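Local structure of extracellular ligand-binding receptor (Rhodopseudomonas palustris, 4F06) at residues I29-A34 with K265-L270; D232-P237 with Y341-E346; S328-P331 with I336-N339. The protein probably serves an ABC transporter as its periplasmic solute-binding protein, capturing aromatic acids derived from lignin such as p-hydroxybenzoic acid. All blocks are in the same frame, centred on the assembly; numbering follows the deposited sequence.

Interaction 1 of 3, residues I29-A34 with K265-L270; sequences IDAWVA and KAFLAL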
loop_
_atom_site.group_PDB
_atom_site.type_symbol
_atom_site.label_atom_id
_atom_site.label_comp_id
_atom_site.label_asym_id
_atom_site.label_seq_id
_atom_site.Cartn_x
_atom_site.Cartn_y
_atom_site.Cartn_z
ATOM N N ILE A 29 -4.796 4.462 -13.053
ATOM C CA ILE A 29 -4.515 5.584 -13.964
ATOM C C ILE A 29 -5.544 5.632 -15.091
ATOM O O ILE A 29 -6.070 6.724 -15.419
ATOM C CB ILE A 29 -3.098 5.468 -14.494
ATOM C CG1 ILE A 29 -2.111 5.808 -13.322
ATOM C CG2 ILE A 29 -2.882 6.394 -15.698
ATOM C CD1 ILE A 29 -0.692 5.307 -13.568
ATOM N N ASP A 30 -5.928 4.462 -15.637
ATOM C CA ASP A 30 -6.936 4.449 -16.701
ATOM C C ASP A 30 -8.262 4.968 -16.184
ATOM O O ASP A 30 -8.999 5.639 -16.918
ATOM C CB ASP A 30 -7.127 3.028 -17.266
ATOM C CG ASP A 30 -5.991 2.568 -18.142
ATOM O OD1 ASP A 30 -5.162 3.398 -18.551
ATOM O OD2 ASP A 30 -5.962 1.342 -18.495
ATOM N N ALA A 31 -8.599 4.654 -14.936
ATOM C CA ALA A 31 -9.832 5.165 -14.342
ATOM C C ALA A 31 -9.775 6.698 -14.211
ATOM O O ALA A 31 -10.760 7.415 -14.513
ATOM C CB ALA A 31 -10.113 4.523 -12.981
ATOM N N TRP A 32 -8.630 7.213 -13.760
ATOM C CA TRP A 32 -8.441 8.653 -13.678
ATOM C C TRP A 32 -8.657 9.320 -15.022
ATOM O O TRP A 32 -9.367 10.328 -15.114
ATOM C CB TRP A 32 -7.020 8.952 -13.099
ATOM C CG TRP A 32 -6.819 10.434 -13.050
ATOM C CD1 TRP A 32 -6.195 11.220 -14.019
ATOM C CD2 TRP A 32 -7.321 11.345 -12.043
ATOM N NE1 TRP A 32 -6.245 12.550 -13.637
ATOM C CE2 TRP A 32 -6.934 12.686 -12.470
ATOM C CE3 TRP A 32 -8.032 11.178 -10.852
ATOM C CZ2 TRP A 32 -7.299 13.822 -11.749
ATOM C CZ3 TRP A 32 -8.398 12.330 -10.144
ATOM C CH2 TRP A 32 -8.032 13.604 -10.588
ATOM N N VAL A 33 -8.032 8.786 -16.061
ATOM C CA VAL A 33 -8.150 9.335 -17.413
ATOM C C VAL A 33 -9.565 9.170 -17.944
ATOM O O VAL A 33 -10.081 10.047 -18.654
ATOM C CB VAL A 33 -7.062 8.695 -18.330
ATOM C CG1 VAL A 33 -7.266 9.118 -19.765
ATOM C CG2 VAL A 33 -5.670 9.102 -17.838
ATOM N N ALA A 34 -10.232 8.076 -17.608
ATOM C CA ALA A 34 -11.637 7.902 -18.070
ATOM C C ALA A 34 -12.507 9.035 -17.560
ATOM O O ALA A 34 -13.435 9.456 -18.255
ATOM C CB ALA A 34 -12.185 6.550 -17.619
ATOM N N LYS A 265 -17.929 4.338 -5.114
ATOM C CA LYS A 265 -18.823 3.752 -6.126
ATOM C C LYS A 265 -18.484 4.310 -7.505
ATOM O O LYS A 265 -18.451 3.561 -8.507
ATOM C CB LYS A 265 -20.262 4.050 -5.737
ATOM C CG LYS A 265 -20.702 3.297 -4.488
ATOM C CD LYS A 265 -22.103 3.756 -4.063
ATOM C CE LYS A 265 -22.799 2.823 -3.085
ATOM N NZ LYS A 265 -21.975 2.832 -1.896
ATOM N N ALA A 266 -18.192 5.609 -7.589
ATOM C CA ALA A 266 -17.843 6.205 -8.856
ATOM C C ALA A 266 -16.499 5.652 -9.370
ATOM O O ALA A 266 -16.353 5.369 -10.547
ATOM C CB ALA A 266 -17.775 7.724 -8.690
ATOM N N PHE A 267 -15.534 5.487 -8.476
ATOM C CA PHE A 267 -14.219 4.942 -8.840
ATOM C C PHE A 267 -14.364 3.531 -9.370
ATOM O O PHE A 267 -13.738 3.210 -10.384
ATOM C CB PHE A 267 -13.369 4.932 -7.557
ATOM C CG PHE A 267 -12.006 4.262 -7.670
ATOM C CD1 PHE A 267 -11.056 4.685 -8.629
ATOM C CD2 PHE A 267 -11.661 3.241 -6.780
ATOM C CE1 PHE A 267 -9.807 4.093 -8.703
ATOM C CE2 PHE A 267 -10.402 2.670 -6.838
ATOM C CZ PHE A 267 -9.488 3.063 -7.807
ATOM N N LEU A 268 -15.175 2.673 -8.730
ATOM C CA LEU A 268 -15.344 1.313 -9.236
ATOM C C LEU A 268 -15.979 1.340 -10.626
ATOM O O LEU A 268 -15.590 0.560 -11.515
ATOM C CB LEU A 268 -16.195 0.522 -8.245
ATOM C CG LEU A 268 -15.524 0.278 -6.873
ATOM C CD1 LEU A 268 -16.447 -0.520 -5.972
ATOM C CD2 LEU A 268 -14.141 -0.382 -6.948
ATOM N N ALA A 269 -16.953 2.222 -10.848
ATOM C CA ALA A 269 -17.544 2.343 -12.184
ATOM C C ALA A 269 -16.495 2.768 -13.213
ATOM O O ALA A 269 -16.481 2.275 -14.350
ATOM C CB ALA A 269 -18.707 3.332 -12.132
ATOM N N LEU A 270 -15.620 3.702 -12.829
ATOM C CA LEU A 270 -14.568 4.179 -13.741
ATOM C C LEU A 270 -13.565 3.068 -14.009
ATOM O O LEU A 270 -13.064 2.954 -15.128
ATOM C CB LEU A 270 -13.870 5.408 -13.163
ATOM C CG LEU A 270 -14.739 6.674 -13.161
ATOM C CD1 LEU A 270 -14.148 7.745 -12.227
ATOM C CD2 LEU A 270 -14.905 7.221 -14.589
#
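L270 lays its CB against the methyl of A31, the two CB atoms 3.9 Å apart, where helix 19-36 meets helix 262-273. The short segments cross almost at right angles (101°), so the helices share a compact patch, with axes 9.2 Å apart at their nearest. An alanine suits this point because its single methyl lets the neighbouring backbone come close: the CA atoms of A31 and L270 lie only 4.9 Å apart. L270 reaches further. A chi1 of -71° places CG beside the backbone N, and the branch then runs along helix 19-36, where CD2 meets A34 CB at 4.1 Å and CD1 passes near the carbonyl O of A31. One turn earlier, F267 brings ring atom CE1 to 4.3 Å from A31 CB, so the same methyl borders both leucine and ring. Helix 283-301 joins on another side: its Y289 meets the rings of both W32 and F267, and W32, on the helix of A31, touches a bound p-hydroxybenzoic acid. Apart from that carbonyl, the side-chain contacts are carbon against carbon, which suggests that close fit and methyl burial, more than directional bonds, hold this partly buried crossing.

Interaction 2 of 3, residues D232-P237 with Y341-E346; sequences DVVTEP and YLREVE. With PHB (p-hydroxybenzoic acid), chain B.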
loop_
_atom_site.group_PDB
_atom_site.type_symbol
_atom_site.label_atom_id
_atom_site.label_comp_id
_atom_site.label_asym_id
_atom_site.label_seq_id
_atom_site.Cartn_x
_atom_site.Cartn_y
_atom_site.Cartn_z
ATOM N N ASP A 232 -2.539 -5.710 3.654
ATOM C CA ASP A 232 -1.671 -6.376 2.678
ATOM C C ASP A 232 -1.925 -7.867 2.634
ATOM O O ASP A 232 -1.688 -8.499 1.603
ATOM C CB ASP A 232 -0.220 -6.130 3.094
ATOM C CG ASP A 232 0.037 -4.654 3.264
ATOM O OD1 ASP A 232 0.258 -3.959 2.264
ATOM O OD2 ASP A 232 -0.068 -4.180 4.421
ATOM N N VAL A 233 -2.345 -8.429 3.761
ATOM C CA VAL A 233 -2.407 -9.884 3.902
ATOM C C VAL A 233 -3.718 -10.475 3.376
ATOM O O VAL A 233 -3.797 -11.689 3.177
ATOM C CB VAL A 233 -2.111 -10.235 5.379
ATOM C CG1 VAL A 233 -2.181 -11.743 5.617
ATOM C CG2 VAL A 233 -0.753 -9.666 5.814
ATOM N N VAL A 234 -4.727 -9.622 3.118
ATOM C CA VAL A 234 -6.057 -10.072 2.724
ATOM C C VAL A 234 -6.590 -9.242 1.565
ATOM O O VAL A 234 -7.759 -8.923 1.484
ATOM C CB VAL A 234 -7.037 -10.105 3.897
ATOM C CG1 VAL A 234 -6.702 -11.253 4.848
ATOM C CG2 VAL A 234 -7.043 -8.773 4.635
ATOM N N THR A 235 -5.743 -8.949 0.594
ATOM C CA THR A 235 -6.201 -8.199 -0.573
ATOM C C THR A 235 -7.336 -8.910 -1.283
ATOM O O THR A 235 -7.391 -10.143 -1.380
ATOM C CB THR A 235 -5.097 -7.809 -1.545
ATOM O OG1 THR A 235 -4.488 -8.970 -2.081
ATOM C CG2 THR A 235 -4.050 -6.928 -0.847
ATOM N N GLU A 236 -8.286 -8.111 -1.794
ATOM C CA GLU A 236 -9.546 -8.641 -2.279
ATOM C C GLU A 236 -9.394 -9.750 -3.316
ATOM O O GLU A 236 -10.143 -10.730 -3.256
ATOM C CB GLU A 236 -10.474 -7.504 -2.736
ATOM C CG GLU A 236 -11.091 -6.747 -1.560
ATOM C CD GLU A 236 -10.217 -5.616 -1.038
ATOM O OE1 GLU A 236 -9.013 -5.439 -1.458
ATOM O OE2 GLU A 236 -10.732 -4.884 -0.179
ATOM N N PRO A 237 -8.488 -9.590 -4.315
ATOM C CA PRO A 237 -8.439 -10.669 -5.329
ATOM C C PRO A 237 -7.994 -12.012 -4.798
ATOM O O PRO A 237 -8.258 -13.028 -5.443
ATOM C CB PRO A 237 -7.449 -10.129 -6.363
ATOM C CG PRO A 237 -7.595 -8.619 -6.189
ATOM C CD PRO A 237 -7.695 -8.421 -4.704
ATOM N N TYR A 341 -9.023 1.789 8.583
ATOM C CA TYR A 341 -10.241 1.096 8.967
ATOM C C TYR A 341 -9.882 -0.281 9.547
ATOM O O TYR A 341 -8.960 -0.941 9.079
ATOM C CB TYR A 341 -11.161 0.905 7.736
ATOM C CG TYR A 341 -11.474 2.185 7.008
ATOM C CD1 TYR A 341 -10.649 2.658 5.961
ATOM C CD2 TYR A 341 -12.616 2.919 7.338
ATOM C CE1 TYR A 341 -10.921 3.828 5.301
ATOM C CE2 TYR A 341 -12.918 4.068 6.627
ATOM C CZ TYR A 341 -12.089 4.533 5.614
ATOM O OH TYR A 341 -12.408 5.698 4.948
ATOM N N LEU A 342 -10.662 -0.708 10.529
ATOM C CA LEU A 342 -10.671 -2.113 10.947
ATOM C C LEU A 342 -11.655 -2.831 10.053
ATOM O O LEU A 342 -12.806 -2.374 9.926
ATOM C CB LEU A 342 -11.084 -2.243 12.420
ATOM C CG LEU A 342 -11.291 -3.719 12.852
ATOM C CD1 LEU A 342 -9.975 -4.504 12.847
ATOM C CD2 LEU A 342 -11.977 -3.748 14.209
ATOM N N ARG A 343 -11.236 -3.958 9.460
ATOM C CA ARG A 343 -12.127 -4.766 8.614
ATOM C C ARG A 343 -12.112 -6.195 9.107
ATOM O O ARG A 343 -11.184 -6.640 9.794
ATOM C CB ARG A 343 -11.661 -4.772 7.149
ATOM C CG ARG A 343 -11.347 -3.366 6.587
ATOM C CD ARG A 343 -9.871 -2.976 6.710
ATOM N NE ARG A 343 -8.990 -3.981 6.084
ATOM C CZ ARG A 343 -8.811 -4.108 4.765
ATOM N NH1 ARG A 343 -9.294 -3.210 3.888
ATOM N NH2 ARG A 343 -8.153 -5.172 4.304
ATOM N N GLU A 344 -13.150 -6.915 8.715
ATOM C CA GLU A 344 -13.237 -8.361 8.933
ATOM C C GLU A 344 -13.609 -9.016 7.609
ATOM O O GLU A 344 -14.487 -8.488 6.884
ATOM C CB GLU A 344 -14.335 -8.669 9.986
ATOM C CG GLU A 344 -14.488 -10.144 10.300
ATOM C CD GLU A 344 -15.576 -10.376 11.352
ATOM O OE1 GLU A 344 -15.886 -9.448 12.089
ATOM O OE2 GLU A 344 -16.108 -11.464 11.429
ATOM N N VAL A 345 -13.016 -10.162 7.292
ATOM C CA VAL A 345 -13.449 -10.875 6.071
ATOM C C VAL A 345 -14.860 -11.399 6.311
ATOM O O VAL A 345 -15.087 -12.091 7.327
ATOM C CB VAL A 345 -12.482 -12.038 5.749
ATOM C CG1 VAL A 345 -12.990 -12.792 4.530
ATOM C CG2 VAL A 345 -11.039 -11.507 5.482
ATOM N N GLU A 346 -15.783 -11.049 5.412
ATOM C CA GLU A 346 -17.190 -11.421 5.533
ATOM C C GLU A 346 -17.691 -11.824 4.161
ATOM O O GLU A 346 -17.129 -11.460 3.163
ATOM C CB GLU A 346 -18.050 -10.216 5.990
ATOM C CG GLU A 346 -17.742 -9.762 7.393
ATOM C CD GLU A 346 -18.715 -8.702 7.890
ATOM O OE1 GLU A 346 -19.694 -8.329 7.151
ATOM O OE2 GLU A 346 -18.496 -8.262 9.046
HETATM C "C1'" PHB B . 6.874 -2.600 0.369
HETATM O "O1'" PHB B . 7.005 -1.487 0.895
HETATM O "O2'" PHB B . 7.864 -3.268 -0.090
HETATM C C1 PHB B . 5.503 -3.198 0.331
HETATM C C2 PHB B . 4.535 -2.812 1.278
HETATM C C3 PHB B . 3.291 -3.396 1.278
HETATM C C4 PHB B . 2.987 -4.393 0.375
HETATM C C5 PHB B . 3.925 -4.792 -0.555
HETATM C C6 PHB B . 5.190 -4.217 -0.583
HETATM O O4 PHB B . 1.800 -5.031 0.367
#
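The guanidinium of R343 is met at its edge, near its plane, by a methyl of V234: CG2 stands 3.8 Å from NH2. The contact belongs to the type I periplasmic-binding-protein fold, joining the loop after strand 226-230 to strand 336-348 of the same sheet. R343 bends at chi2 (94°) and chi3 (55°), so its chain is kinked rather than extended, and NE is hydrogen-bonded to S251 OG on strand 250-253. E236 carries the opposite charge, but its OE2 is hydrogen-bonded to V257 N and stays 4.6 Å from R343 NH1, though its field may favour the arginine's charge. On the loop's other side, D232 turns away from the strand to the ligand: the phenol O4 of p-hydroxybenzoic acid donates to D232 OD1 at 2.7 Å. A carboxylate suits this place, since OD1 is also bonded to Y253 OH and OD2 to T230 OG1, bonds that fix its rotation. With an alanine here, the ligand's phenol would probably lose its acceptor, and the Y253 and T230 hydroxyls their shared mate. Valine fills the buried space without needing a polar partner, and its second methyl, V234 CG1, lies 4.4 Å from V345 CG2.

Interaction 3 of 3, residues S328-P331 with I336-N339; sequences SIDP and ITQN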
loop_
_atom_site.group_PDB
_atom_site.type_symbol
_atom_site.label_atom_id
_atom_site.label_comp_id
_atom_site.label_asym_id
_atom_site.label_seq_id
_atom_site.Cartn_x
_atom_site.Cartn_y
_atom_site.Cartn_z
ATOM N N SER A 328 -5.311 13.883 2.809
ATOM C CA SER A 328 -4.535 15.082 2.524
ATOM C C SER A 328 -3.075 14.725 2.407
ATOM O O SER A 328 -2.673 13.653 2.899
ATOM C CB SER A 328 -4.725 16.146 3.636
ATOM O OG SER A 328 -4.327 15.609 4.892
ATOM N N ILE A 329 -2.272 15.586 1.799
ATOM C CA ILE A 329 -0.809 15.369 1.824
ATOM C C ILE A 329 -0.229 16.246 2.939
ATOM O O ILE A 329 -0.302 17.497 2.893
ATOM C CB ILE A 329 -0.181 15.760 0.472
ATOM C CG1 ILE A 329 -0.699 14.862 -0.663
ATOM C CG2 ILE A 329 1.339 15.651 0.613
ATOM C CD1 ILE A 329 -0.495 13.355 -0.426
ATOM N N ASP A 330 0.331 15.618 3.950
ATOM C CA ASP A 330 0.950 16.350 5.046
ATOM C C ASP A 330 2.172 17.094 4.529
ATOM O O ASP A 330 3.046 16.473 3.983
ATOM C CB ASP A 330 1.331 15.362 6.150
ATOM C CG ASP A 330 1.730 16.058 7.448
ATOM O OD1 ASP A 330 2.503 17.000 7.380
ATOM O OD2 ASP A 330 1.253 15.726 8.540
ATOM N N PRO A 331 2.246 18.443 4.698
ATOM C CA PRO A 331 3.438 19.143 4.143
ATOM C C PRO A 331 4.737 18.745 4.822
ATOM O O PRO A 331 5.795 18.855 4.210
ATOM C CB PRO A 331 3.176 20.650 4.459
ATOM C CG PRO A 331 1.710 20.733 4.620
ATOM C CD PRO A 331 1.249 19.395 5.224
ATOM N N ILE A 336 0.528 10.771 2.570
ATOM C CA ILE A 336 -0.951 10.909 2.629
ATOM C C ILE A 336 -1.495 10.579 4.027
ATOM O O ILE A 336 -1.386 9.461 4.509
ATOM C CB ILE A 336 -1.563 10.036 1.508
ATOM C CG1 ILE A 336 -3.052 10.351 1.332
ATOM C CG2 ILE A 336 -1.277 8.544 1.685
ATOM C CD1 ILE A 336 -3.631 9.863 0.012
ATOM N N THR A 337 -2.104 11.608 4.670
ATOM C CA THR A 337 -2.875 11.403 5.880
ATOM C C THR A 337 -4.248 10.864 5.494
ATOM O O THR A 337 -4.863 11.372 4.553
ATOM C CB THR A 337 -3.012 12.731 6.624
ATOM O OG1 THR A 337 -1.712 13.050 7.115
ATOM C CG2 THR A 337 -3.975 12.623 7.822
ATOM N N GLN A 338 -4.729 9.836 6.182
ATOM C CA GLN A 338 -5.934 9.142 5.720
ATOM C C GLN A 338 -6.514 8.346 6.861
ATOM O O GLN A 338 -5.850 7.956 7.835
ATOM C CB GLN A 338 -5.571 8.207 4.560
ATOM C CG GLN A 338 -4.567 7.086 4.941
ATOM C CD GLN A 338 -4.053 6.413 3.690
ATOM O OE1 GLN A 338 -4.732 6.415 2.676
ATOM N NE2 GLN A 338 -2.849 5.811 3.743
ATOM N N ASN A 339 -7.792 7.993 6.714
ATOM C CA ASN A 339 -8.415 7.053 7.664
ATOM C C ASN A 339 -7.759 5.674 7.563
ATOM O O ASN A 339 -7.315 5.234 6.471
ATOM C CB ASN A 339 -9.880 6.855 7.266
ATOM C CG ASN A 339 -10.690 8.130 7.317
ATOM O OD1 ASN A 339 -10.279 9.143 7.928
ATOM N ND2 ASN A 339 -11.868 8.071 6.692
HETATM O O HOH W 1 -1.417 15.087 8.760
#
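A beta hairpin formed by strands 327-329 and 336-348 brings S328 opposite T337 and I329 opposite I336. S328 and T337 form the hydrogen-bonded antiparallel pair. The backbone N of S328 donates to T337 O at 3.1 Å, and T337 N returns a shorter bond of 2.8 Å to S328 O. The same oxygen also receives a CA-H contact from I336. On one face of the sheet S328 OG approaches T337 CB to 3.6 Å, a small side chain beside a beta-branched one that favours extended backbone. On the other face lies the non-hydrogen-bonded pair, whose CA atoms come within 4.5 Å. There I329 turns its end inward, so that CD1 rests 4.0 Å from I336 CB, and both isoleucines also pack on W320 of strand 319-322, where branched apolar side chains fit a buried face. D330 fits its place because OD1 accepts from E332 N, making an Asx turn. Its chi1 of -169° swings the carboxylate away from its own backbone N, and the other oxygen, OD2, takes a hydrogen bond from a water at 2.8 Å; that water is 2.6 Å from T337 OG1.

Overall arrangement
The three contacts are spread widely, their centres 21 to 22 Å apart, and none touches another through space. Interactions 2 and 3 share strand 336-348 and its mixed sheet: the hairpin uses the strand's start, the ligand-side loop packs a few residues further on. Interaction 1 instead joins two helices beside the other p-hydroxybenzoic acid site. Along the chain, interactions 1 and 2 interleave, since 232-237 comes between the helices of interaction 1, while interaction 3 is nested inside interaction 2. Such interleaving fits the two-lobed type I binding-protein fold, in which the chain passes between lobes more than once, so that distant sequence regions build each lobe.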